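Local coordinates for protein myosin IE heavy chain (PDB 1LKX) that is the motor of a single-headed myosin, binding actin and hydrolysing ATP in an actin-activated manner, and may move membranes relative to actin filaments, at residues A[319-324]-A[528-532]. Residues are numbered along the deposited sequence; the frame is centred on the assembly and turned at random.
Sequences ALCYRS and FGDLI
Ala319, near the C-terminal end of helix 313-321, faces Leu531 in the first turn of helix 529-536, their CA atoms 5.5 Å apart; from there the backbone leaves the helix and passes Asp530, and the Arg323 side chain reaches Phe528, the N-cap residue of the second helix. No hydrogen bond joins the segments. On the buried side, CD2 of Leu531 rests on Ala319 CB at 3.7 Å and meets Leu320 CD2 at 4.0 Å, the two leucine side chains crossing nearly at right angles. On the more open side the Arg323 guanidinium lies flat on one face of the Phe528 ring, planes 17° apart, a cation-pi stack. CZ sits almost directly over the ring centre, 4.0 Å from the centroid. A bend at chi2 (80°) directs the outer chain onto the ring; CG, nearer the backbone, also meets it, at CE2. The end of helix 313-321 and the residues following it thus pack on the N-terminal turn of a helix some 200 residues on, probably in the upper 50 kDa subdomain of the motor, away from the nucleotide; Ser348 of helix 342-372 touches both Arg323 and Leu531. Arg323 NH1 makes a long salt bridge of 3.8 Å to Asp530 OD2, which sits near the guanidinium plane with the carboxylate turned steeply, 75°, against it. Replacing Arg323 with an alanine would probably uncover that face of Phe528 and leave Asp530 without this counter-charge, near the carbonyl oxygens of Ala319 and Tyr322.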
ATOM      1  N   ALA A 319      -3.362  21.517  29.397  1.00 60.53           N
ATOM      2  CA  ALA A 319      -3.958  20.397  28.684  1.00 61.10           C
ATOM      3  C   ALA A 319      -3.083  19.152  28.804  1.00 60.86           C
ATOM      4  O   ALA A 319      -3.561  18.019  28.688  1.00 62.26           O
ATOM      5  CB  ALA A 319      -4.149  20.760  27.223  1.00 61.45           C
ATOM      6  N   LEU A 320      -1.797  19.368  29.046  1.00 60.01           N
ATOM      7  CA  LEU A 320      -0.858  18.267  29.185  1.00 59.23           C
ATOM      8  C   LEU A 320      -0.793  17.724  30.609  1.00 59.57           C
ATOM      9  O   LEU A 320      -0.362  16.592  30.824  1.00 59.23           O
ATOM     10  CB  LEU A 320       0.539  18.717  28.765  1.00 58.61           C
ATOM     11  CG  LEU A 320       0.724  19.077  27.297  1.00 58.17           C
ATOM     12  CD1 LEU A 320       2.165  19.490  27.052  1.00 57.37           C
ATOM     13  CD2 LEU A 320       0.344  17.889  26.446  1.00 57.41           C
ATOM     14  N   CYS A 321      -1.234  18.518  31.581  1.00 60.11           N
ATOM     15  CA  CYS A 321      -1.170  18.102  32.977  1.00 59.49           C
ATOM     16  C   CYS A 321      -2.501  17.870  33.682  1.00 59.93           C
ATOM     17  O   CYS A 321      -2.519  17.473  34.842  1.00 59.69           O
ATOM     18  CB  CYS A 321      -0.346  19.117  33.759  1.00 58.67           C
ATOM     19  SG  CYS A 321       1.229  19.519  32.962  1.00 58.46           S
ATOM     20  N   TYR A 322      -3.613  18.111  32.997  1.00 61.28           N
ATOM     21  CA  TYR A 322      -4.926  17.898  33.608  1.00 62.67           C
ATOM     22  C   TYR A 322      -5.964  17.430  32.585  1.00 63.98           C
ATOM     23  O   TYR A 322      -5.780  17.581  31.375  1.00 64.29           O
ATOM     24  CB  TYR A 322      -5.443  19.193  34.272  1.00 62.02           C
ATOM     25  CG  TYR A 322      -4.516  19.823  35.300  1.00 61.22           C
ATOM     26  CD1 TYR A 322      -3.403  20.569  34.904  1.00 60.48           C
ATOM     27  CD2 TYR A 322      -4.750  19.666  36.668  1.00 61.09           C
ATOM     28  CE1 TYR A 322      -2.545  21.143  35.843  1.00 59.32           C
ATOM     29  CE2 TYR A 322      -3.893  20.236  37.620  1.00 60.61           C
ATOM     30  CZ  TYR A 322      -2.794  20.971  37.201  1.00 59.73           C
ATOM     31  OH  TYR A 322      -1.947  21.520  38.139  1.00 57.78           O
ATOM     32  N   ARG A 323      -7.053  16.856  33.083  1.00 65.67           N
ATOM     33  CA  ARG A 323      -8.144  16.410  32.224  1.00 67.60           C
ATOM     34  C   ARG A 323      -9.304  17.418  32.293  1.00 67.71           C
ATOM     35  O   ARG A 323      -9.083  18.623  32.453  1.00 68.03           O
ATOM     36  CB  ARG A 323      -8.635  15.027  32.650  1.00 69.46           C
ATOM     37  CG  ARG A 323      -8.182  13.901  31.740  1.00 73.02           C
ATOM     38  CD  ARG A 323      -6.756  13.469  32.036  1.00 76.04           C
ATOM     39  NE  ARG A 323      -6.273  12.487  31.064  1.00 79.60           N
ATOM     40  CZ  ARG A 323      -5.875  12.784  29.824  1.00 81.83           C
ATOM     41  NH1 ARG A 323      -5.897  14.048  29.397  1.00 83.02           N
ATOM     42  NH2 ARG A 323      -5.446  11.819  29.007  1.00 81.83           N
ATOM     43  N   SER A 324     -10.537  16.927  32.170  1.00 67.46           N
ATOM     44  CA  SER A 324     -11.722  17.785  32.229  1.00 66.37           C
ATOM     45  C   SER A 324     -13.008  16.978  32.380  1.00 66.25           C
ATOM     46  O   SER A 324     -14.079  17.548  32.587  1.00 66.09           O
ATOM     47  CB  SER A 324     -11.810  18.646  30.972  1.00 65.68           C
ATOM     48  OG  SER A 324     -10.627  19.404  30.791  1.00 63.74           O
ATOM     49  N   PHE A 528      -8.463  13.659  24.036  1.00 69.05           N
ATOM     50  CA  PHE A 528      -9.325  14.447  24.914  1.00 68.95           C
ATOM     51  C   PHE A 528      -9.605  15.859  24.419  1.00 67.49           C
ATOM     52  O   PHE A 528      -8.735  16.519  23.845  1.00 66.87           O
ATOM     53  CB  PHE A 528      -8.747  14.493  26.328  1.00 71.40           C
ATOM     54  CG  PHE A 528      -9.004  13.244  27.130  1.00 74.87           C
ATOM     55  CD1 PHE A 528      -8.435  12.028  26.753  1.00 76.26           C
ATOM     56  CD2 PHE A 528      -9.833  13.276  28.257  1.00 76.18           C
ATOM     57  CE1 PHE A 528      -8.686  10.855  27.485  1.00 77.38           C
ATOM     58  CE2 PHE A 528     -10.090  12.113  28.996  1.00 77.13           C
ATOM     59  CZ  PHE A 528      -9.515  10.900  28.608  1.00 77.33           C
ATOM     60  N   GLY A 529     -10.840  16.297  24.654  1.00 66.22           N
ATOM     61  CA  GLY A 529     -11.297  17.610  24.234  1.00 65.09           C
ATOM     62  C   GLY A 529     -10.419  18.775  24.627  1.00 64.34           C
ATOM     63  O   GLY A 529     -10.334  19.747  23.877  1.00 64.71           O
ATOM     64  N   ASP A 530      -9.777  18.693  25.792  1.00 63.70           N
ATOM     65  CA  ASP A 530      -8.900  19.771  26.243  1.00 63.15           C
ATOM     66  C   ASP A 530      -7.779  19.995  25.245  1.00 61.01           C
ATOM     67  O   ASP A 530      -7.483  21.135  24.887  1.00 60.70           O
ATOM     68  CB  ASP A 530      -8.311  19.497  27.640  1.00 66.38           C
ATOM     69  CG  ASP A 530      -8.322  18.022  28.023  1.00 70.32           C
ATOM     70  OD1 ASP A 530      -9.426  17.420  28.073  1.00 72.61           O
ATOM     71  OD2 ASP A 530      -7.223  17.473  28.294  1.00 71.41           O
ATOM     72  N   LEU A 531      -7.166  18.908  24.785  1.00 59.20           N
ATOM     73  CA  LEU A 531      -6.091  19.007  23.802  1.00 56.88           C
ATOM     74  C   LEU A 531      -6.643  19.542  22.487  1.00 55.87           C
ATOM     75  O   LEU A 531      -6.052  20.434  21.874  1.00 54.84           O
ATOM     76  CB  LEU A 531      -5.426  17.645  23.582  1.00 55.09           C
ATOM     77  CG  LEU A 531      -4.450  17.192  24.677  1.00 53.92           C
ATOM     78  CD1 LEU A 531      -3.937  15.805  24.374  1.00 53.56           C
ATOM     79  CD2 LEU A 531      -3.289  18.165  24.775  1.00 52.38           C
ATOM     80  N   ILE A 532      -7.782  19.001  22.065  1.00 55.09           N
ATOM     81  CA  ILE A 532      -8.420  19.443  20.831  1.00 54.65           C
ATOM     82  C   ILE A 532      -8.695  20.938  20.882  1.00 54.68           C
ATOM     83  O   ILE A 532      -8.234  21.690  20.026  1.00 54.52           O
ATOM     84  CB  ILE A 532      -9.753  18.716  20.588  1.00 53.13           C
ATOM     85  CG1 ILE A 532      -9.495  17.228  20.372  1.00 52.49           C
ATOM     86  CG2 ILE A 532     -10.454  19.309  19.376  1.00 52.77           C
ATOM     87  CD1 ILE A 532     -10.748  16.419  20.166  1.00 51.32           C
TER